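Local atomic coordinates of MTH396 protein (Methanothermobacter thermautotrophicus, PDB entry 1NXH), a protein that is of unknown function, probably belongs to the EhaM family, and forms a disulfide-linked homodimer. Residues L75-C78 with W79-V83. Residues are numbered along the deposited sequence; the frame is centred on the assembly and turned at random.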
loop_
_atom_site.group_PDB
_atom_site.type_symbol
_atom_site.label_atom_id
_atom_site.label_comp_id
_atom_site.label_asym_id
_atom_site.label_seq_id
_atom_site.Cartn_x
_atom_site.Cartn_y
_atom_site.Cartn_z
ATOM N N LEU A 75 7.036 0.977 1.745
ATOM C CA LEU A 75 8.429 0.729 2.096
ATOM C C LEU A 75 8.949 -0.600 1.567
ATOM O O LEU A 75 9.886 -1.171 2.110
ATOM C CB LEU A 75 8.617 0.783 3.606
ATOM C CG LEU A 75 8.368 2.151 4.248
ATOM C CD1 LEU A 75 8.765 2.091 5.724
ATOM C CD2 LEU A 75 9.187 3.215 3.535
ATOM N N GLN A 76 8.327 -1.089 0.506
ATOM C CA GLN A 76 8.745 -2.329 -0.128
ATOM C C GLN A 76 9.116 -3.418 0.879
ATOM O O GLN A 76 10.103 -4.159 0.693
ATOM C CB GLN A 76 9.932 -2.044 -1.050
ATOM C CG GLN A 76 9.768 -0.795 -1.955
ATOM C CD GLN A 76 8.556 -0.851 -2.905
ATOM O OE1 GLN A 76 8.290 -1.880 -3.543
ATOM N NE2 GLN A 76 7.829 0.270 -3.013
ATOM N N LEU A 77 8.313 -3.528 1.935
ATOM C CA LEU A 77 8.573 -4.516 2.956
ATOM C C LEU A 77 8.108 -5.906 2.611
ATOM O O LEU A 77 8.549 -6.877 3.224
ATOM C CB LEU A 77 7.968 -4.063 4.263
ATOM C CG LEU A 77 8.721 -2.844 4.773
ATOM C CD1 LEU A 77 8.109 -2.438 6.076
ATOM C CD2 LEU A 77 10.196 -3.167 4.951
ATOM N N CYS A 78 7.216 -6.012 1.635
ATOM C CA CYS A 78 6.757 -7.332 1.213
ATOM C C CYS A 78 8.020 -8.070 0.791
ATOM O O CYS A 78 8.201 -9.249 1.090
ATOM C CB CYS A 78 5.807 -7.220 0.011
ATOM S SG CYS A 78 5.038 -8.774 -0.587
ATOM N N TRP A 79 8.899 -7.338 0.109
ATOM C CA TRP A 79 10.144 -7.883 -0.406
ATOM C C TRP A 79 11.247 -7.909 0.616
ATOM O O TRP A 79 11.810 -8.965 0.925
ATOM C CB TRP A 79 10.617 -7.066 -1.604
ATOM C CG TRP A 79 9.737 -7.200 -2.776
ATOM C CD1 TRP A 79 8.734 -6.357 -3.156
ATOM C CD2 TRP A 79 9.738 -8.277 -3.712
ATOM N NE1 TRP A 79 8.102 -6.847 -4.280
ATOM C CE2 TRP A 79 8.701 -8.026 -4.641
ATOM C CE3 TRP A 79 10.517 -9.433 -3.858
ATOM C CZ2 TRP A 79 8.420 -8.888 -5.699
ATOM C CZ3 TRP A 79 10.242 -10.292 -4.909
ATOM C CH2 TRP A 79 9.200 -10.015 -5.819
ATOM N N LEU A 80 11.563 -6.734 1.132
ATOM C CA LEU A 80 12.625 -6.636 2.102
ATOM C C LEU A 80 12.483 -7.584 3.274
ATOM O O LEU A 80 13.472 -7.984 3.867
ATOM C CB LEU A 80 12.729 -5.202 2.599
ATOM C CG LEU A 80 13.698 -4.364 1.776
ATOM C CD1 LEU A 80 13.750 -4.870 0.356
ATOM C CD2 LEU A 80 13.260 -2.920 1.818
ATOM N N VAL A 81 11.261 -7.963 3.610
ATOM C CA VAL A 81 11.085 -8.841 4.739
ATOM C C VAL A 81 10.473 -10.179 4.373
ATOM O O VAL A 81 11.177 -11.196 4.286
ATOM C CB VAL A 81 10.248 -8.134 5.798
ATOM C CG1 VAL A 81 10.041 -9.025 7.011
ATOM C CG2 VAL A 81 10.959 -6.835 6.204
ATOM N N ASP A 82 9.171 -10.184 4.130
ATOM C CA ASP A 82 8.470 -11.418 3.810
ATOM C C ASP A 82 9.184 -12.303 2.786
ATOM O O ASP A 82 9.196 -13.530 2.915
ATOM C CB ASP A 82 7.059 -11.093 3.310
ATOM C CG ASP A 82 6.346 -10.039 4.175
ATOM O OD1 ASP A 82 5.137 -9.800 3.943
ATOM O OD2 ASP A 82 6.983 -9.440 5.076
ATOM N N VAL A 83 9.800 -11.690 1.780
ATOM C CA VAL A 83 10.469 -12.455 0.730
ATOM C C VAL A 83 11.970 -12.638 0.869
ATOM O O VAL A 83 12.450 -13.746 1.046
ATOM C CB VAL A 83 10.235 -11.823 -0.641
ATOM C CG1 VAL A 83 10.842 -12.692 -1.702
ATOM C CG2 VAL A 83 8.770 -11.641 -0.886
#
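Leu77 and Val81 meet one turn apart because each sets a branch beside its own backbone N: CG of Leu77 lies anti to the carbonyl carbon (chi1 -68°), as does CG2 of Val81, and the two side chains run side by side. They belong to the short helix 77-83, which starts just after a Schellman motif closes helix 63-74, with Gln76 at positive phi as C-prime residue and also as N-cap. Leu77 CD2 reaches Val81 CG2 at 4.0 Å and lies equally far from Leu80 CB, touching both; Val81 also packs on Val89 and Ala92 of helix 89-104. The backbone bonds change in span along the turn. Leu80 N bonds Gln76 O at 3.0 Å in the carbonyl plane, nearly straight at 168°, an alpha-helical link. Leu77 O takes Val81 N at 2.9 Å, the donor standing above the carbonyl plane, plus a weak bond from Asp82 N. By Val83 N to Cys78 O, 3.0 Å, the span is five residues, which marks a pi-type turn. Leu80 brings CB, CG and both methyls against Gln76 O, while its side chain also touches Ile86 and Leu120. A serine in place of Leu80 would probably deprive Leu120 and Ile86 of their apolar partner and open a gap beside Gln76 O, though the CB contact to Leu77 CD2 could remain. Cys78 is disulfide-bonded to Cys66 of the second subunit, linking the two subunits covalently at this helix; its SG lies 5.2 Å from the centroid of the five-membered ring of Trp79, above the face, 15° off the normal.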